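Long-range contact in MHC class I antigen (Anolis carolinensis, PDB 7CPO), which probably presents peptides to T cells, holding them in a groove built by its first two domains and pairing with beta2-microglobulin: residues Y115-I125 against W134-K145. Numbering follows the deposited sequence.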
ATOM      1  N   TYR A 115      -1.782 -16.414   5.752  1.00 21.64           N
ATOM      2  CA  TYR A 115      -3.173 -16.275   6.156  1.00 24.55           C
ATOM      3  C   TYR A 115      -3.177 -15.821   7.613  1.00 21.56           C
ATOM      4  O   TYR A 115      -2.916 -16.625   8.511  1.00 20.14           O
ATOM      5  CB  TYR A 115      -3.883 -17.612   5.945  1.00 17.25           C
ATOM      6  CG  TYR A 115      -5.372 -17.591   6.065  1.00 16.10           C
ATOM      7  CD1 TYR A 115      -6.179 -17.773   4.951  1.00 15.61           C
ATOM      8  CD2 TYR A 115      -5.987 -17.426   7.311  1.00 18.17           C
ATOM      9  CE1 TYR A 115      -7.575 -17.779   5.072  1.00 20.28           C
ATOM     10  CE2 TYR A 115      -7.378 -17.423   7.438  1.00 16.42           C
ATOM     11  CZ  TYR A 115      -8.159 -17.605   6.320  1.00 21.91           C
ATOM     12  OH  TYR A 115      -9.528 -17.608   6.446  1.00 24.85           O
ATOM     13  N   GLN A 116      -3.430 -14.529   7.852  1.00 17.98           N
ATOM     14  CA  GLN A 116      -3.097 -13.884   9.117  1.00 14.38           C
ATOM     15  C   GLN A 116      -4.168 -12.883   9.517  1.00 16.96           C
ATOM     16  O   GLN A 116      -4.764 -12.213   8.668  1.00 23.70           O
ATOM     17  CB  GLN A 116      -1.754 -13.149   9.036  1.00 17.22           C
ATOM     18  CG  GLN A 116      -0.620 -13.989   8.487  1.00 22.32           C
ATOM     19  CD  GLN A 116       0.657 -13.191   8.313  1.00 29.41           C
ATOM     20  OE1 GLN A 116       1.160 -13.054   7.205  1.00 34.90           O
ATOM     21  NE2 GLN A 116       1.184 -12.659   9.412  1.00 34.79           N
ATOM     22  N   TYR A 117      -4.367 -12.756  10.829  1.00 19.36           N
ATOM     23  CA  TYR A 117      -5.323 -11.834  11.424  1.00 16.02           C
ATOM     24  C   TYR A 117      -4.637 -10.994  12.489  1.00 19.70           C
ATOM     25  O   TYR A 117      -3.785 -11.497  13.226  1.00 24.61           O
ATOM     26  CB  TYR A 117      -6.463 -12.570  12.088  1.00 16.97           C
ATOM     27  CG  TYR A 117      -7.351 -13.416  11.200  1.00 21.04           C
ATOM     28  CD1 TYR A 117      -8.380 -12.843  10.446  1.00 21.56           C
ATOM     29  CD2 TYR A 117      -7.208 -14.797  11.171  1.00 18.39           C
ATOM     30  CE1 TYR A 117      -9.234 -13.630   9.674  1.00 18.26           C
ATOM     31  CE2 TYR A 117      -8.049 -15.589  10.397  1.00 25.59           C
ATOM     32  CZ  TYR A 117      -9.064 -15.000   9.658  1.00 20.26           C
ATOM     33  OH  TYR A 117      -9.882 -15.792   8.894  1.00 29.53           O
ATOM     34  N   ALA A 118      -5.026  -9.723  12.594  1.00 18.07           N
ATOM     35  CA  ALA A 118      -4.509  -8.822  13.620  1.00 22.47           C
ATOM     36  C   ALA A 118      -5.649  -8.120  14.346  1.00 34.22           C
ATOM     37  O   ALA A 118      -6.613  -7.658  13.714  1.00 26.45           O
ATOM     38  CB  ALA A 118      -3.590  -7.754  13.032  1.00 18.55           C
ATOM     39  N   TYR A 119      -5.516  -7.998  15.667  1.00 20.09           N
ATOM     40  CA  TYR A 119      -6.456  -7.222  16.470  1.00 23.60           C
ATOM     41  C   TYR A 119      -5.781  -5.949  16.961  1.00 23.26           C
ATOM     42  O   TYR A 119      -4.693  -6.005  17.546  1.00 35.16           O
ATOM     43  CB  TYR A 119      -6.966  -8.039  17.655  1.00 24.99           C
ATOM     44  CG  TYR A 119      -8.081  -7.375  18.422  1.00 32.13           C
ATOM     45  CD1 TYR A 119      -9.208  -6.894  17.764  1.00 26.38           C
ATOM     46  CD2 TYR A 119      -8.027  -7.261  19.807  1.00 27.76           C
ATOM     47  CE1 TYR A 119     -10.242  -6.312  18.464  1.00 31.44           C
ATOM     48  CE2 TYR A 119      -9.054  -6.680  20.517  1.00 27.46           C
ATOM     49  CZ  TYR A 119     -10.160  -6.208  19.846  1.00 36.84           C
ATOM     50  OH  TYR A 119     -11.193  -5.630  20.551  1.00 35.53           O
ATOM     51  N   ASP A 120      -6.420  -4.812  16.723  1.00 24.15           N
ATOM     52  CA  ASP A 120      -5.867  -3.511  17.106  1.00 26.46           C
ATOM     53  C   ASP A 120      -4.415  -3.353  16.659  1.00 30.10           C
ATOM     54  O   ASP A 120      -3.576  -2.822  17.395  1.00 28.26           O
ATOM     55  CB  ASP A 120      -5.978  -3.292  18.617  1.00 27.87           C
ATOM     56  CG  ASP A 120      -7.397  -3.116  19.071  1.00 28.83           C
ATOM     57  OD1 ASP A 120      -8.185  -2.552  18.291  1.00 35.22           O
ATOM     58  OD2 ASP A 120      -7.727  -3.531  20.202  1.00 38.69           O
ATOM     59  N   GLY A 121      -4.103  -3.847  15.458  1.00 25.62           N
ATOM     60  CA  GLY A 121      -2.791  -3.632  14.855  1.00 26.68           C
ATOM     61  C   GLY A 121      -1.667  -4.530  15.343  1.00 30.93           C
ATOM     62  O   GLY A 121      -0.520  -4.345  14.910  1.00 30.37           O
ATOM     63  N   ARG A 122      -1.957  -5.477  16.236  1.00 31.62           N
ATOM     64  CA  ARG A 122      -1.021  -6.468  16.748  1.00 27.22           C
ATOM     65  C   ARG A 122      -1.495  -7.838  16.287  1.00 31.49           C
ATOM     66  O   ARG A 122      -2.704  -8.077  16.175  1.00 29.90           O
ATOM     67  CB  ARG A 122      -0.974  -6.432  18.281  1.00 27.57           C
ATOM     68  CG  ARG A 122      -0.444  -5.126  18.848  1.00 59.90           C
ATOM     69  CD  ARG A 122      -0.492  -5.083  20.387  1.00 50.73           C
ATOM     70  NE  ARG A 122      -1.730  -5.626  20.953  1.00 64.52           N
ATOM     71  CZ  ARG A 122      -2.748  -4.882  21.396  1.00 76.13           C
ATOM     72  NH1 ARG A 122      -2.679  -3.555  21.328  1.00 66.33           N
ATOM     73  NH2 ARG A 122      -3.840  -5.458  21.904  1.00 61.64           N
ATOM     74  N   ASP A 123      -0.545  -8.733  16.012  1.00 30.09           N
ATOM     75  CA  ASP A 123      -0.887 -10.084  15.581  1.00 25.87           C
ATOM     76  C   ASP A 123      -1.891 -10.717  16.520  1.00 23.70           C
ATOM     77  O   ASP A 123      -1.789 -10.589  17.743  1.00 27.16           O
ATOM     78  CB  ASP A 123       0.346 -10.985  15.520  1.00 27.86           C
ATOM     79  CG  ASP A 123       1.359 -10.527  14.516  1.00 31.60           C
ATOM     80  OD1 ASP A 123       0.997  -9.754  13.613  1.00 37.36           O
ATOM     81  OD2 ASP A 123       2.509 -10.997  14.598  1.00 36.98           O
ATOM     82  N   TYR A 124      -2.860 -11.422  15.943  1.00 20.09           N
ATOM     83  CA  TYR A 124      -3.799 -12.174  16.747  1.00 16.60           C
ATOM     84  C   TYR A 124      -3.643 -13.677  16.547  1.00 24.81           C
ATOM     85  O   TYR A 124      -3.316 -14.395  17.501  1.00 21.36           O
ATOM     86  CB  TYR A 124      -5.228 -11.722  16.462  1.00 17.65           C
ATOM     87  CG  TYR A 124      -6.234 -12.508  17.261  1.00 24.82           C
ATOM     88  CD1 TYR A 124      -6.413 -12.265  18.614  1.00 20.79           C
ATOM     89  CD2 TYR A 124      -6.984 -13.516  16.670  1.00 20.21           C
ATOM     90  CE1 TYR A 124      -7.320 -13.000  19.361  1.00 31.50           C
ATOM     91  CE2 TYR A 124      -7.908 -14.250  17.408  1.00 27.30           C
ATOM     92  CZ  TYR A 124      -8.066 -13.992  18.751  1.00 27.30           C
ATOM     93  OH  TYR A 124      -8.965 -14.724  19.488  1.00 24.83           O
ATOM     94  N   ILE A 125      -3.872 -14.179  15.331  1.00 24.31           N
ATOM     95  CA  ILE A 125      -3.725 -15.597  15.013  1.00 18.60           C
ATOM     96  C   ILE A 125      -3.366 -15.711  13.536  1.00 23.31           C
ATOM     97  O   ILE A 125      -3.763 -14.877  12.714  1.00 25.25           O
ATOM     98  CB  ILE A 125      -5.007 -16.404  15.369  1.00 21.24           C
ATOM     99  CG1 ILE A 125      -4.665 -17.866  15.665  1.00 19.73           C
ATOM    100  CG2 ILE A 125      -6.101 -16.288  14.280  1.00 15.65           C
ATOM    101  CD1 ILE A 125      -5.794 -18.639  16.322  1.00 16.43           C
ATOM    102  N   TRP A 134      -2.597 -23.497  14.203  1.00 21.41           N
ATOM    103  CA  TRP A 134      -2.702 -22.047  14.295  1.00 20.51           C
ATOM    104  C   TRP A 134      -1.751 -21.502  15.357  1.00 26.53           C
ATOM    105  O   TRP A 134      -1.594 -22.098  16.426  1.00 26.31           O
ATOM    106  CB  TRP A 134      -4.149 -21.630  14.603  1.00 21.40           C
ATOM    107  CG  TRP A 134      -5.137 -21.986  13.481  1.00 20.31           C
ATOM    108  CD1 TRP A 134      -5.749 -23.189  13.281  1.00 20.84           C
ATOM    109  CD2 TRP A 134      -5.590 -21.125  12.423  1.00 22.92           C
ATOM    110  NE1 TRP A 134      -6.562 -23.136  12.168  1.00 22.88           N
ATOM    111  CE2 TRP A 134      -6.488 -21.877  11.626  1.00 30.10           C
ATOM    112  CE3 TRP A 134      -5.328 -19.785  12.073  1.00 23.38           C
ATOM    113  CZ2 TRP A 134      -7.127 -21.338  10.495  1.00 14.97           C
ATOM    114  CZ3 TRP A 134      -5.964 -19.251  10.956  1.00 18.31           C
ATOM    115  CH2 TRP A 134      -6.851 -20.032  10.179  1.00 17.34           C
ATOM    116  N   MET A 135      -1.114 -20.368  15.053  1.00 18.43           N
ATOM    117  CA  MET A 135      -0.263 -19.651  15.997  1.00 27.90           C
ATOM    118  C   MET A 135      -1.047 -18.507  16.635  1.00 24.28           C
ATOM    119  O   MET A 135      -1.305 -17.486  15.991  1.00 27.10           O
ATOM    120  CB  MET A 135       0.982 -19.093  15.312  1.00 26.77           C
ATOM    121  CG  MET A 135       1.701 -20.064  14.438  1.00 39.47           C
ATOM    122  SD  MET A 135       2.930 -19.198  13.458  1.00 73.30           S
ATOM    123  CE  MET A 135       3.519 -17.971  14.650  1.00 39.04           C
ATOM    124  N   ALA A 136      -1.374 -18.663  17.912  1.00 25.16           N
ATOM    125  CA  ALA A 136      -1.992 -17.608  18.701  1.00 27.26           C
ATOM    126  C   ALA A 136      -0.923 -16.679  19.249  1.00 24.47           C
ATOM    127  O   ALA A 136       0.130 -17.126  19.708  1.00 36.07           O
ATOM    128  CB  ALA A 136      -2.791 -18.207  19.860  1.00 30.93           C
ATOM    129  N   ALA A 137      -1.198 -15.380  19.218  1.00 28.07           N
ATOM    130  CA  ALA A 137      -0.191 -14.425  19.658  1.00 31.64           C
ATOM    131  C   ALA A 137      -0.201 -14.211  21.167  1.00 30.92           C
ATOM    132  O   ALA A 137       0.807 -13.758  21.715  1.00 31.11           O
ATOM    133  CB  ALA A 137      -0.373 -13.083  18.929  1.00 23.04           C
ATOM    134  N   ASP A 138      -1.300 -14.531  21.850  1.00 31.82           N
ATOM    135  CA  ASP A 138      -1.412 -14.311  23.287  1.00 34.26           C
ATOM    136  C   ASP A 138      -2.417 -15.302  23.858  1.00 39.04           C
ATOM    137  O   ASP A 138      -2.999 -16.112  23.130  1.00 37.21           O
ATOM    138  CB  ASP A 138      -1.822 -12.870  23.591  1.00 29.12           C
ATOM    139  CG  ASP A 138      -3.140 -12.493  22.959  1.00 33.92           C
ATOM    140  OD1 ASP A 138      -3.999 -13.374  22.746  1.00 38.63           O
ATOM    141  OD2 ASP A 138      -3.325 -11.291  22.672  1.00 49.75           O
ATOM    142  N   VAL A 139      -2.657 -15.205  25.164  1.00 45.07           N
ATOM    143  CA  VAL A 139      -3.505 -16.189  25.837  1.00 39.84           C
ATOM    144  C   VAL A 139      -4.980 -16.005  25.471  1.00 42.55           C
ATOM    145  O   VAL A 139      -5.682 -17.022  25.347  1.00 40.11           O
ATOM    146  CB  VAL A 139      -3.247 -16.203  27.362  1.00 43.03           C
ATOM    147  CG1 VAL A 139      -3.248 -14.812  27.986  1.00 52.27           C
ATOM    148  CG2 VAL A 139      -4.222 -17.121  28.071  1.00 37.27           C
ATOM    149  N   PRO A 140      -5.507 -14.784  25.233  1.00 36.66           N
ATOM    150  CA  PRO A 140      -6.874 -14.709  24.675  1.00 36.10           C
ATOM    151  C   PRO A 140      -7.028 -15.399  23.332  1.00 33.70           C
ATOM    152  O   PRO A 140      -8.016 -16.112  23.122  1.00 31.83           O
ATOM    153  CB  PRO A 140      -7.128 -13.199  24.561  1.00 34.34           C
ATOM    154  CG  PRO A 140      -6.331 -12.623  25.632  1.00 35.30           C
ATOM    155  CD  PRO A 140      -5.060 -13.448  25.667  1.00 39.99           C
ATOM    156  N   ALA A 141      -6.078 -15.215  22.411  1.00 33.12           N
ATOM    157  CA  ALA A 141      -6.175 -15.898  21.124  1.00 29.64           C
ATOM    158  C   ALA A 141      -6.171 -17.420  21.261  1.00 30.85           C
ATOM    159  O   ALA A 141      -6.613 -18.115  20.333  1.00 26.80           O
ATOM    160  CB  ALA A 141      -5.041 -15.466  20.211  1.00 28.81           C
ATOM    161  N   GLN A 142      -5.715 -17.953  22.402  1.00 25.22           N
ATOM    162  CA  GLN A 142      -5.737 -19.402  22.592  1.00 26.34           C
ATOM    163  C   GLN A 142      -7.149 -19.945  22.609  1.00 26.96           C
ATOM    164  O   GLN A 142      -7.354 -21.118  22.279  1.00 31.43           O
ATOM    165  CB  GLN A 142      -4.987 -19.795  23.865  1.00 27.33           C
ATOM    166  CG  GLN A 142      -3.484 -19.787  23.647  1.00 26.11           C
ATOM    167  CD  GLN A 142      -2.703 -19.763  24.929  1.00 42.46           C
ATOM    168  OE1 GLN A 142      -3.201 -20.170  25.981  1.00 43.40           O
ATOM    169  NE2 GLN A 142      -1.468 -19.266  24.859  1.00 36.38           N
ATOM    170  N   ASN A 143      -8.132 -19.109  22.941  1.00 26.97           N
ATOM    171  CA  ASN A 143      -9.523 -19.491  22.720  1.00 30.80           C
ATOM    172  C   ASN A 143      -9.767 -19.804  21.245  1.00 30.27           C
ATOM    173  O   ASN A 143     -10.317 -20.853  20.898  1.00 35.87           O
ATOM    174  CB  ASN A 143     -10.450 -18.374  23.214  1.00 37.79           C
ATOM    175  CG  ASN A 143     -10.255 -18.055  24.706  1.00 42.32           C
ATOM    176  OD1 ASN A 143     -10.409 -18.926  25.567  1.00 47.84           O
ATOM    177  ND2 ASN A 143      -9.896 -16.804  25.008  1.00 33.47           N
ATOM    178  N   THR A 144      -9.323 -18.921  20.354  1.00 27.74           N
ATOM    179  CA  THR A 144      -9.521 -19.171  18.933  1.00 26.87           C
ATOM    180  C   THR A 144      -8.679 -20.352  18.455  1.00 31.02           C
ATOM    181  O   THR A 144      -9.158 -21.176  17.664  1.00 23.53           O
ATOM    182  CB  THR A 144      -9.198 -17.906  18.139  1.00 26.40           C
ATOM    183  OG1 THR A 144     -10.094 -16.860  18.539  1.00 26.98           O
ATOM    184  CG2 THR A 144      -9.361 -18.159  16.661  1.00 24.01           C
ATOM    185  N   LYS A 145      -7.434 -20.477  18.947  1.00 25.42           N
ATOM    186  CA  LYS A 145      -6.560 -21.568  18.499  1.00 28.41           C
ATOM    187  C   LYS A 145      -7.211 -22.919  18.701  1.00 32.70           C
ATOM    188  O   LYS A 145      -6.870 -23.911  18.050  1.00 35.25           O
ATOM    189  CB  LYS A 145      -5.221 -21.524  19.239  1.00 34.46           C
ATOM    190  CG  LYS A 145      -4.271 -22.690  18.933  1.00 15.74           C
ATOM    191  CD  LYS A 145      -2.874 -22.386  19.493  1.00 29.03           C
ATOM    192  CE  LYS A 145      -1.917 -23.589  19.363  1.00 25.38           C
ATOM    193  NZ  LYS A 145      -1.898 -24.216  17.989  1.00 28.79           N
TER
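Tyr124 and Ile125 carry the tight side of this contact, reaching from strand 122-125 to the start of helix 141-145. With CG anti to the backbone N (chi1 179°), the Tyr124 ring runs up to the helix, where the CB of Ala141 sits over one face, 3.8 Å from the ring centroid; so small a side chain lets helix and ring come close. Tyr124 OH donates to Thr144 OG1 at 2.6 Å, the threonine oxygen at the ring edge, in its plane. Thr144 suits both neighbours: OG1 takes this bond and another with the backbone of the bound peptide, while its CG2 meets Ile125 CD1 at 3.6 Å. Extended along both torsions, the isoleucine chain wedges CD1 between that methyl and Trp134 CB. The edge of the Trp134 indole meets the Tyr115 ring, CH2 to CE2 at 3.8 Å, with the planes at 77°; the indole nitrogen bonds to Asn155.

Where the strands join, Ala137 N donates to Tyr124 O at 2.9 Å, and Ile125 pairs with Ala136 as an antiparallel non-hydrogen-bonded pair. Tyr124 and Ile125 both lie opposite Tyr117, a classic beta bulge. Asp138 OD1 accepts from Ala141 N at 2.8 Å, a capping bond where the chain turns into the helix.

The opposite side is looser: Asp123 meets Ala137 chiefly through its backbone, with Asp123 O 3.1 Å from Ala137 CB, and Met135 is exposed. Asp123 OD1 is instead hydrogen-bonded to Trp60 NE1 of the beta2-microglobulin chain.

In this MHC class I peptide-binding groove, Tyr115, Tyr117 and Tyr124 pack on apolar peptide side chains. The contact joins hairpin 122-128/133-136, at one edge of the eight-stranded floor, and adjoining strand 111-119 to helix 141-149, while helix 62-87 touches Tyr124 and Thr144 and helix 152-176 touches Tyr115 and Trp134.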